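Long-range contacts in exotoxin type A (Streptococcus pyogenes phage T12, PDB 1FNU), which acts as a phage-encoded secreted toxin of the superantigen family, which probably bridges MHC class II molecules and T-cell receptors: residues E61-M67 with Y201-E205; K157-T161 with D185-E189; K173-K177 with T211-E215. One frame throughout, in Å; residues are numbered along the deposited sequence.

Interaction 1 of 3, residues E61-M67 with Y201-E205; sequences ELKNQEM and YKDNE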
loop_
_atom_site.group_PDB
_atom_site.type_symbol
_atom_site.label_atom_id
_atom_site.label_comp_id
_atom_site.label_asym_id
_atom_site.label_seq_id
_atom_site.Cartn_x
_atom_site.Cartn_y
_atom_site.Cartn_z
ATOM N N GLU A 61 -15.275 9.720 0.925
ATOM C CA GLU A 61 -15.779 8.953 -0.164
ATOM C C GLU A 61 -17.255 8.945 -0.025
ATOM O O GLU A 61 -17.756 8.455 0.954
ATOM C CB GLU A 61 -15.282 7.485 -0.158
ATOM C CG GLU A 61 -13.902 7.316 -0.736
ATOM C CD GLU A 61 -13.447 5.842 -0.643
ATOM O OE1 GLU A 61 -14.237 4.955 -1.189
ATOM O OE2 GLU A 61 -12.323 5.672 -0.022
ATOM N N LEU A 62 -17.931 9.419 -1.073
ATOM C CA LEU A 62 -19.373 9.481 -1.110
ATOM C C LEU A 62 -19.951 8.305 -1.912
ATOM O O LEU A 62 -19.269 7.402 -2.331
ATOM C CB LEU A 62 -19.796 10.860 -1.661
ATOM C CG LEU A 62 -19.294 11.904 -0.634
ATOM C CD1 LEU A 62 -18.895 13.206 -1.285
ATOM C CD2 LEU A 62 -20.376 12.108 0.476
ATOM N N LYS A 63 -21.249 8.329 -2.094
ATOM C CA LYS A 63 -21.951 7.278 -2.752
ATOM C C LYS A 63 -21.475 6.891 -4.104
ATOM O O LYS A 63 -21.273 5.727 -4.389
ATOM C CB LYS A 63 -23.426 7.635 -2.828
ATOM C CG LYS A 63 -24.237 6.551 -3.473
ATOM C CD LYS A 63 -25.703 6.978 -3.520
ATOM C CE LYS A 63 -26.379 6.111 -4.506
ATOM N NZ LYS A 63 -27.781 5.868 -3.944
ATOM N N ASN A 64 -21.278 7.908 -4.905
ATOM C CA ASN A 64 -20.874 7.796 -6.295
ATOM C C ASN A 64 -20.479 9.142 -6.870
ATOM O O ASN A 64 -20.442 10.144 -6.166
ATOM C CB ASN A 64 -22.001 7.246 -7.160
ATOM C CG ASN A 64 -23.318 8.008 -6.997
ATOM O OD1 ASN A 64 -23.343 9.241 -6.840
ATOM N ND2 ASN A 64 -24.421 7.282 -7.070
ATOM N N GLN A 65 -20.139 9.114 -8.165
ATOM C CA GLN A 65 -19.711 10.283 -8.885
ATOM C C GLN A 65 -20.714 11.420 -8.779
ATOM O O GLN A 65 -20.324 12.527 -8.524
ATOM C CB GLN A 65 -19.458 9.950 -10.352
ATOM C CG GLN A 65 -19.553 11.174 -11.308
ATOM C CD GLN A 65 -19.561 10.672 -12.703
ATOM O OE1 GLN A 65 -20.255 9.684 -13.032
ATOM N NE2 GLN A 65 -18.773 11.305 -13.544
ATOM N N GLU A 66 -22.003 11.121 -8.951
ATOM C CA GLU A 66 -23.004 12.185 -8.856
ATOM C C GLU A 66 -22.968 12.911 -7.535
ATOM O O GLU A 66 -23.124 14.138 -7.522
ATOM C CB GLU A 66 -24.416 11.691 -9.090
ATOM C CG GLU A 66 -24.730 11.543 -10.576
ATOM C CD GLU A 66 -24.149 10.268 -11.210
ATOM O OE1 GLU A 66 -23.286 9.546 -10.550
ATOM O OE2 GLU A 66 -24.604 10.011 -12.391
ATOM N N MET A 67 -22.808 12.156 -6.418
ATOM C CA MET A 67 -22.748 12.781 -5.092
ATOM C C MET A 67 -21.503 13.669 -4.900
ATOM O O MET A 67 -21.637 14.816 -4.413
ATOM C CB MET A 67 -22.861 11.710 -3.980
ATOM C CG MET A 67 -23.135 12.299 -2.567
ATOM S SD MET A 67 -23.566 11.036 -1.284
ATOM C CE MET A 67 -25.276 10.460 -1.717
ATOM N N TYR A 201 -21.335 4.432 6.226
ATOM C CA TYR A 201 -21.562 5.887 6.095
ATOM C C TYR A 201 -21.364 6.454 4.695
ATOM O O TYR A 201 -21.503 7.698 4.438
ATOM C CB TYR A 201 -20.583 6.663 6.989
ATOM C CG TYR A 201 -20.692 6.272 8.389
ATOM C CD1 TYR A 201 -21.944 6.075 8.975
ATOM C CD2 TYR A 201 -19.528 6.115 9.179
ATOM C CE1 TYR A 201 -22.034 5.745 10.326
ATOM C CE2 TYR A 201 -19.600 5.797 10.511
ATOM C CZ TYR A 201 -20.842 5.618 11.096
ATOM O OH TYR A 201 -20.856 5.317 12.436
ATOM N N LYS A 202 -20.987 5.562 3.794
ATOM C CA LYS A 202 -20.716 6.002 2.446
ATOM C C LYS A 202 -21.899 6.680 1.730
ATOM O O LYS A 202 -21.675 7.591 0.912
ATOM C CB LYS A 202 -20.238 4.801 1.594
ATOM C CG LYS A 202 -19.378 5.159 0.390
ATOM C CD LYS A 202 -18.842 3.884 -0.322
ATOM C CE LYS A 202 -19.468 3.669 -1.739
ATOM N NZ LYS A 202 -18.914 4.478 -2.832
ATOM N N ASP A 203 -23.132 6.270 2.028
ATOM C CA ASP A 203 -24.248 6.828 1.257
ATOM C C ASP A 203 -24.621 8.202 1.768
ATOM O O ASP A 203 -25.544 8.782 1.277
ATOM C CB ASP A 203 -25.480 5.907 1.219
ATOM C CG ASP A 203 -26.133 5.682 2.599
ATOM O OD1 ASP A 203 -25.938 6.477 3.575
ATOM O OD2 ASP A 203 -26.901 4.669 2.695
ATOM N N ASN A 204 -23.867 8.680 2.758
ATOM C CA ASN A 204 -24.040 10.021 3.310
ATOM C C ASN A 204 -25.442 10.295 3.783
ATOM O O ASN A 204 -25.871 11.432 3.758
ATOM C CB ASN A 204 -23.658 11.011 2.223
ATOM C CG ASN A 204 -23.268 12.356 2.748
ATOM O OD1 ASN A 204 -22.493 12.504 3.707
ATOM N ND2 ASN A 204 -23.757 13.382 2.051
ATOM N N GLU A 205 -26.149 9.253 4.218
ATOM C CA GLU A 205 -27.527 9.387 4.703
ATOM C C GLU A 205 -27.692 10.569 5.688
ATOM O O GLU A 205 -26.963 10.714 6.664
ATOM C CB GLU A 205 -27.980 8.050 5.319
ATOM C CG GLU A 205 -29.355 8.019 5.898
ATOM C CD GLU A 205 -30.504 8.175 4.869
ATOM O OE1 GLU A 205 -30.544 9.225 4.123
ATOM O OE2 GLU A 205 -31.386 7.242 4.827
#

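Interaction 2 of 3, residues K157-T161 with D185-E189; sequences KQLYT and DFFPE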
loop_
_atom_site.group_PDB
_atom_site.type_symbol
_atom_site.label_atom_id
_atom_site.label_comp_id
_atom_site.label_asym_id
_atom_site.label_seq_id
_atom_site.Cartn_x
_atom_site.Cartn_y
_atom_site.Cartn_z
ATOM N N LYS A 157 -21.528 2.877 29.080
ATOM C CA LYS A 157 -22.094 1.557 29.265
ATOM C C LYS A 157 -21.161 0.430 28.711
ATOM O O LYS A 157 -21.571 -0.693 28.433
ATOM C CB LYS A 157 -23.492 1.522 28.593
ATOM C CG LYS A 157 -24.547 2.535 29.204
ATOM C CD LYS A 157 -25.055 2.030 30.638
ATOM C CE LYS A 157 -25.569 3.249 31.609
ATOM N NZ LYS A 157 -24.512 4.079 32.273
ATOM N N GLN A 158 -19.881 0.730 28.524
ATOM C CA GLN A 158 -19.062 -0.335 28.037
ATOM C C GLN A 158 -19.359 -0.918 26.674
ATOM O O GLN A 158 -19.102 -2.108 26.487
ATOM C CB GLN A 158 -19.124 -1.491 29.010
ATOM C CG GLN A 158 -18.101 -1.353 30.037
ATOM C CD GLN A 158 -18.750 -1.246 31.358
ATOM O OE1 GLN A 158 -18.582 -2.160 32.243
ATOM N NE2 GLN A 158 -19.514 -0.138 31.560
ATOM N N LEU A 159 -19.852 -0.124 25.728
ATOM C CA LEU A 159 -20.199 -0.671 24.408
ATOM C C LEU A 159 -18.953 -1.253 23.745
ATOM O O LEU A 159 -19.026 -2.287 23.102
ATOM C CB LEU A 159 -20.839 0.417 23.492
ATOM C CG LEU A 159 -21.020 0.056 22.010
ATOM C CD1 LEU A 159 -21.727 -1.251 21.878
ATOM C CD2 LEU A 159 -21.800 1.128 21.254
ATOM N N TYR A 160 -17.850 -0.537 23.843
ATOM C CA TYR A 160 -16.572 -1.012 23.280
ATOM C C TYR A 160 -15.469 -0.831 24.355
ATOM O O TYR A 160 -15.594 0.027 25.284
ATOM C CB TYR A 160 -16.178 -0.217 21.988
ATOM C CG TYR A 160 -17.164 -0.237 20.806
ATOM C CD1 TYR A 160 -17.565 -1.423 20.202
ATOM C CD2 TYR A 160 -17.721 0.953 20.299
ATOM C CE1 TYR A 160 -18.470 -1.438 19.156
ATOM C CE2 TYR A 160 -18.644 0.933 19.222
ATOM C CZ TYR A 160 -19.009 -0.264 18.654
ATOM O OH TYR A 160 -19.896 -0.326 17.607
ATOM N N THR A 161 -14.415 -1.647 24.283
ATOM C CA THR A 161 -13.293 -1.457 25.183
ATOM C C THR A 161 -12.061 -1.817 24.347
ATOM O O THR A 161 -12.173 -2.301 23.263
ATOM C CB THR A 161 -13.255 -2.426 26.430
ATOM O OG1 THR A 161 -12.934 -3.721 25.969
ATOM C CG2 THR A 161 -14.624 -2.537 27.229
ATOM N N ASP A 185 -25.242 -2.005 12.032
ATOM C CA ASP A 185 -24.729 -3.035 12.952
ATOM C C ASP A 185 -23.546 -2.458 13.776
ATOM O O ASP A 185 -22.570 -1.971 13.189
ATOM C CB ASP A 185 -24.227 -4.223 12.152
ATOM C CG ASP A 185 -24.134 -5.438 12.980
ATOM O OD1 ASP A 185 -23.768 -5.254 14.179
ATOM O OD2 ASP A 185 -24.411 -6.541 12.464
ATOM N N PHE A 186 -23.633 -2.463 15.103
ATOM C CA PHE A 186 -22.538 -1.965 15.915
ATOM C C PHE A 186 -21.277 -2.813 15.764
ATOM O O PHE A 186 -20.208 -2.379 16.136
ATOM C CB PHE A 186 -22.879 -1.889 17.408
ATOM C CG PHE A 186 -23.806 -0.734 17.804
ATOM C CD1 PHE A 186 -24.046 0.331 16.951
ATOM C CD2 PHE A 186 -24.323 -0.669 19.094
ATOM C CE1 PHE A 186 -24.768 1.457 17.345
ATOM C CE2 PHE A 186 -25.070 0.480 19.531
ATOM C CZ PHE A 186 -25.288 1.551 18.632
ATOM N N PHE A 187 -21.416 -4.013 15.219
ATOM C CA PHE A 187 -20.289 -4.914 15.100
ATOM C C PHE A 187 -19.957 -5.345 13.678
ATOM O O PHE A 187 -20.837 -5.598 12.866
ATOM C CB PHE A 187 -20.535 -6.165 15.992
ATOM C CG PHE A 187 -20.682 -5.839 17.438
ATOM C CD1 PHE A 187 -19.609 -5.346 18.168
ATOM C CD2 PHE A 187 -21.891 -5.953 18.064
ATOM C CE1 PHE A 187 -19.735 -4.942 19.540
ATOM C CE2 PHE A 187 -22.045 -5.550 19.457
ATOM C CZ PHE A 187 -20.969 -5.045 20.174
ATOM N N PRO A 188 -18.640 -5.455 13.369
ATOM C CA PRO A 188 -18.115 -5.857 12.075
ATOM C C PRO A 188 -18.150 -7.380 11.902
ATOM O O PRO A 188 -18.439 -8.104 12.861
ATOM C CB PRO A 188 -16.648 -5.383 12.165
ATOM C CG PRO A 188 -16.294 -5.773 13.560
ATOM C CD PRO A 188 -17.516 -5.088 14.269
ATOM N N GLU A 189 -17.803 -7.857 10.689
ATOM C CA GLU A 189 -17.636 -9.294 10.459
ATOM C C GLU A 189 -16.366 -9.695 11.304
ATOM O O GLU A 189 -15.588 -8.816 11.756
ATOM C CB GLU A 189 -17.459 -9.649 8.973
ATOM C CG GLU A 189 -16.408 -8.913 8.257
ATOM C CD GLU A 189 -16.185 -9.454 6.864
ATOM O OE1 GLU A 189 -17.086 -10.143 6.290
ATOM O OE2 GLU A 189 -15.074 -9.183 6.356
#

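Interaction 3 of 3, residues K173-K177 with T211-E215; sequences KFIPK and TSQIE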
loop_
_atom_site.group_PDB
_atom_site.type_symbol
_atom_site.label_atom_id
_atom_site.label_comp_id
_atom_site.label_asym_id
_atom_site.label_seq_id
_atom_site.Cartn_x
_atom_site.Cartn_y
_atom_site.Cartn_z
ATOM N N LYS A 173 -31.031 2.111 15.111
ATOM C CA LYS A 173 -32.071 2.248 14.099
ATOM C C LYS A 173 -32.506 3.683 14.031
ATOM O O LYS A 173 -32.750 4.316 15.038
ATOM C CB LYS A 173 -33.279 1.366 14.445
ATOM C CG LYS A 173 -34.536 1.594 13.579
ATOM C CD LYS A 173 -35.725 0.693 14.004
ATOM C CE LYS A 173 -36.967 0.866 13.071
ATOM N NZ LYS A 173 -38.031 -0.262 13.180
ATOM N N PHE A 174 -32.539 4.186 12.811
ATOM C CA PHE A 174 -32.920 5.551 12.553
ATOM C C PHE A 174 -34.335 5.526 11.936
ATOM O O PHE A 174 -34.635 4.753 11.004
ATOM C CB PHE A 174 -31.884 6.193 11.640
ATOM C CG PHE A 174 -30.609 6.577 12.335
ATOM C CD1 PHE A 174 -30.576 7.676 13.150
ATOM C CD2 PHE A 174 -29.429 5.818 12.161
ATOM C CE1 PHE A 174 -29.408 8.047 13.793
ATOM C CE2 PHE A 174 -28.269 6.170 12.781
ATOM C CZ PHE A 174 -28.250 7.294 13.607
ATOM N N ILE A 175 -35.214 6.356 12.499
ATOM C CA ILE A 175 -36.595 6.430 12.031
ATOM C C ILE A 175 -36.913 7.880 11.620
ATOM O O ILE A 175 -37.212 8.716 12.476
ATOM C CB ILE A 175 -37.543 5.974 13.130
ATOM C CG1 ILE A 175 -36.989 4.701 13.797
ATOM C CG2 ILE A 175 -38.934 5.614 12.488
ATOM C CD1 ILE A 175 -37.588 4.503 15.097
ATOM N N PRO A 176 -36.818 8.190 10.306
ATOM C CA PRO A 176 -37.070 9.515 9.715
ATOM C C PRO A 176 -38.584 9.696 9.539
ATOM O O PRO A 176 -39.216 8.844 8.934
ATOM C CB PRO A 176 -36.369 9.425 8.348
ATOM C CG PRO A 176 -35.642 8.082 8.376
ATOM C CD PRO A 176 -36.542 7.238 9.231
ATOM N N LYS A 177 -39.158 10.790 10.030
ATOM C CA LYS A 177 -40.627 11.060 9.930
ATOM C C LYS A 177 -41.318 10.343 8.816
ATOM O O LYS A 177 -42.253 9.575 9.008
ATOM C CB LYS A 177 -40.853 12.543 9.695
ATOM C CG LYS A 177 -41.523 12.905 8.346
ATOM C CD LYS A 177 -41.478 14.390 8.073
ATOM C CE LYS A 177 -42.192 15.127 9.109
ATOM N NZ LYS A 177 -41.671 14.722 10.436
ATOM N N THR A 211 -37.372 15.873 13.423
ATOM C CA THR A 211 -38.329 14.769 13.348
ATOM C C THR A 211 -37.859 13.335 13.134
ATOM O O THR A 211 -38.633 12.482 12.660
ATOM C CB THR A 211 -39.372 15.035 12.274
ATOM O OG1 THR A 211 -38.769 14.909 10.971
ATOM C CG2 THR A 211 -39.965 16.428 12.481
ATOM N N SER A 212 -36.632 13.030 13.515
ATOM C CA SER A 212 -36.159 11.661 13.340
ATOM C C SER A 212 -35.924 11.038 14.729
ATOM O O SER A 212 -35.483 11.703 15.644
ATOM C CB SER A 212 -34.864 11.687 12.512
ATOM O OG SER A 212 -35.075 12.167 11.203
ATOM N N GLN A 213 -36.257 9.769 14.902
ATOM C CA GLN A 213 -36.019 9.113 16.205
ATOM C C GLN A 213 -34.865 8.055 16.205
ATOM O O GLN A 213 -34.684 7.308 15.225
ATOM C CB GLN A 213 -37.300 8.456 16.673
ATOM C CG GLN A 213 -38.113 9.343 17.537
ATOM C CD GLN A 213 -39.521 8.792 17.661
ATOM O OE1 GLN A 213 -40.507 9.403 17.166
ATOM N NE2 GLN A 213 -39.637 7.600 18.278
ATOM N N ILE A 214 -34.118 8.007 17.315
ATOM C CA ILE A 214 -33.001 7.062 17.422
ATOM C C ILE A 214 -33.361 6.037 18.450
ATOM O O ILE A 214 -33.780 6.367 19.552
ATOM C CB ILE A 214 -31.730 7.728 17.909
ATOM C CG1 ILE A 214 -31.368 8.935 17.010
ATOM C CG2 ILE A 214 -30.639 6.687 17.915
ATOM C CD1 ILE A 214 -30.271 9.904 17.617
ATOM N N GLU A 215 -33.190 4.795 18.074
ATOM C CA GLU A 215 -33.463 3.653 18.912
ATOM C C GLU A 215 -32.274 2.688 18.893
ATOM O O GLU A 215 -31.775 2.304 17.818
ATOM C CB GLU A 215 -34.686 2.943 18.363
ATOM C CG GLU A 215 -35.971 3.417 19.031
ATOM C CD GLU A 215 -37.154 2.896 18.325
ATOM O OE1 GLU A 215 -37.068 1.789 17.748
ATOM O OE2 GLU A 215 -38.193 3.601 18.357
HETATM O O HOH W 1 -37.495 12.864 9.689
#

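Interaction 1 of 3, residues E61-M67 with Y201-E205
The ammonium group of Lys202 holds two successive backbone carbonyls, those of Leu62 and Lys63. The contact joins the OB-fold domain, at the start of helix 65-72, to the beta-grasp domain, at a type I beta turn from Tyr201 to Asn204. Lys202 NZ donates to Leu62 O at 3.0 Å, tilted slightly from the carbonyl plane, and the C=O...N angle is 149°. Its second bond, to Lys63 O at 3.1 Å, arrives from above the carbonyl plane and not on a lone pair. With CG anti to the backbone N (chi1 -155°), Lys202 CG lies 3.5 Å from Leu62 O. The bends at chi3 and chi4 then bring NZ back to the two carbonyls. Leu62 and Asn204 lie side by side, with Leu62 CD2 3.7 Å from Asn204 CG. The Asn204 amide is held by Val103 N, which donates to OD1. The helix begins with Asn64 as N-cap: Met67 N donates to Asn64 OD1 at 3.0 Å. This first turn aims Met67 at the loop. Met67 SD touches Asn204 CB at 3.5 Å, and Met67 CE ends 3.4 Å from Asp203 O.

Interaction 2 of 3, residues K157-T161 with D185-E189
Tyr160 and Phe186 are joined by the one hydrogen bond between residues 157-161 and 185-189. Tyr160 OH donates to Phe186 O at 2.5 Å. So short a distance probably reflects coordinate error and need not mean unusual strength. The hydroxyl meets a lone pair in the carbonyl plane, at a C=O...O angle of 125°. The acceptor lies at the edge of the tyrosine ring, near its plane. Arg150 of helix 142-157 adds a weak bond to the same hydroxyl.

Aromatic packing comes next. Tyr160 CE1 touches Phe187 CE1 at 3.7 Å. The two ring planes are nearly perpendicular, at 85°, but the approach is oblique, and the side chains run past each other in opposite directions.

Aliphatic packing completes the contact. Leu159 has CG anti to its own N (chi1 169°), which brings both methyls up against Phe186. Leu159 CD2 lies 3.8 Å from Phe186 CE2, and Leu159 CD1 lies 3.9 Å from Phe186 CD2. Leu159 CG also sits over the centre of the Tyr160 ring, 3.7 Å above its plane.

A local bond shapes the second loop. Phe187 N donates to Asp185 OD1 at 2.9 Å, forming an Asx turn. All four touching residues are buried. They pin two loops of the beta-grasp domain together, between helix 142-157 and its sheet, where helix 19-26 packs against Tyr160.

Interaction 3 of 3, residues K173-K177 with T211-E215
Ile175 and Gln213 form a hydrogen-bonded pair of an antiparallel ladder between strands 169-176 and 212-219. Ile175 N donates to Gln213 O at 2.9 Å, and Gln213 N returns a bond to Ile175 O at 2.8 Å. Lys173 and Glu215 make a second such pair.

The side chain of Ile175 runs along the neighbouring strand. Its CB lies 3.8 Å from Gln213 O. CG1, anti to the carbonyl carbon (chi1 -44°), stays at 3.8 Å from that same Gln213 O. At the tip, Ile175 CD1 reaches the Glu215 carboxylate, 3.4 Å from OE2 and 3.6 Å from CD. Glu215 OE1 has its hydrogen-bond partner in Tyr217 OH.

Past the last pair, Lys177 N makes a weak bond to Thr211 O and another to a water, which donates to Ser212 OG at 2.9 Å and bonds Thr211 OG1. Ser212 OG is held by Asp208 O as well.

Phe174 and Ile214 share the other face, with Phe174 CE1 3.9 Å from Ile214 CG1. The ladder belongs to the mixed five-stranded sheet of the beta-grasp domain. Strand 212-219 lies between 169-176 and 110-123, where Ile214 rests on Ile117 and Val119. Helix 142-157 packs on the Phe174 face through Ala142 and Leu145.

Interaction 1 ties the two domains together, whereas interactions 2 and 3 lie inside the beta-grasp domain. The centres of interactions 1 and 2 are 24 Å apart; that of interaction 3 is 20 Å from each. None touch; nearest atoms are about 6 to 7 Å apart. Helix 142-157 is common ground. Interaction 3 packs on its start. Tyr201 of interaction 1 and Phe186 of interaction 2 both touch Arg150, and Tyr201 OH bonds Asp146. Interaction 2 is nested within the loop closed by interaction 1, and interaction 3 crosses both. Between subunits, Gln65 N of interaction 1 bonds weakly to Glu189 of a second subunit, in that subunit's 185-189 segment of interaction 2.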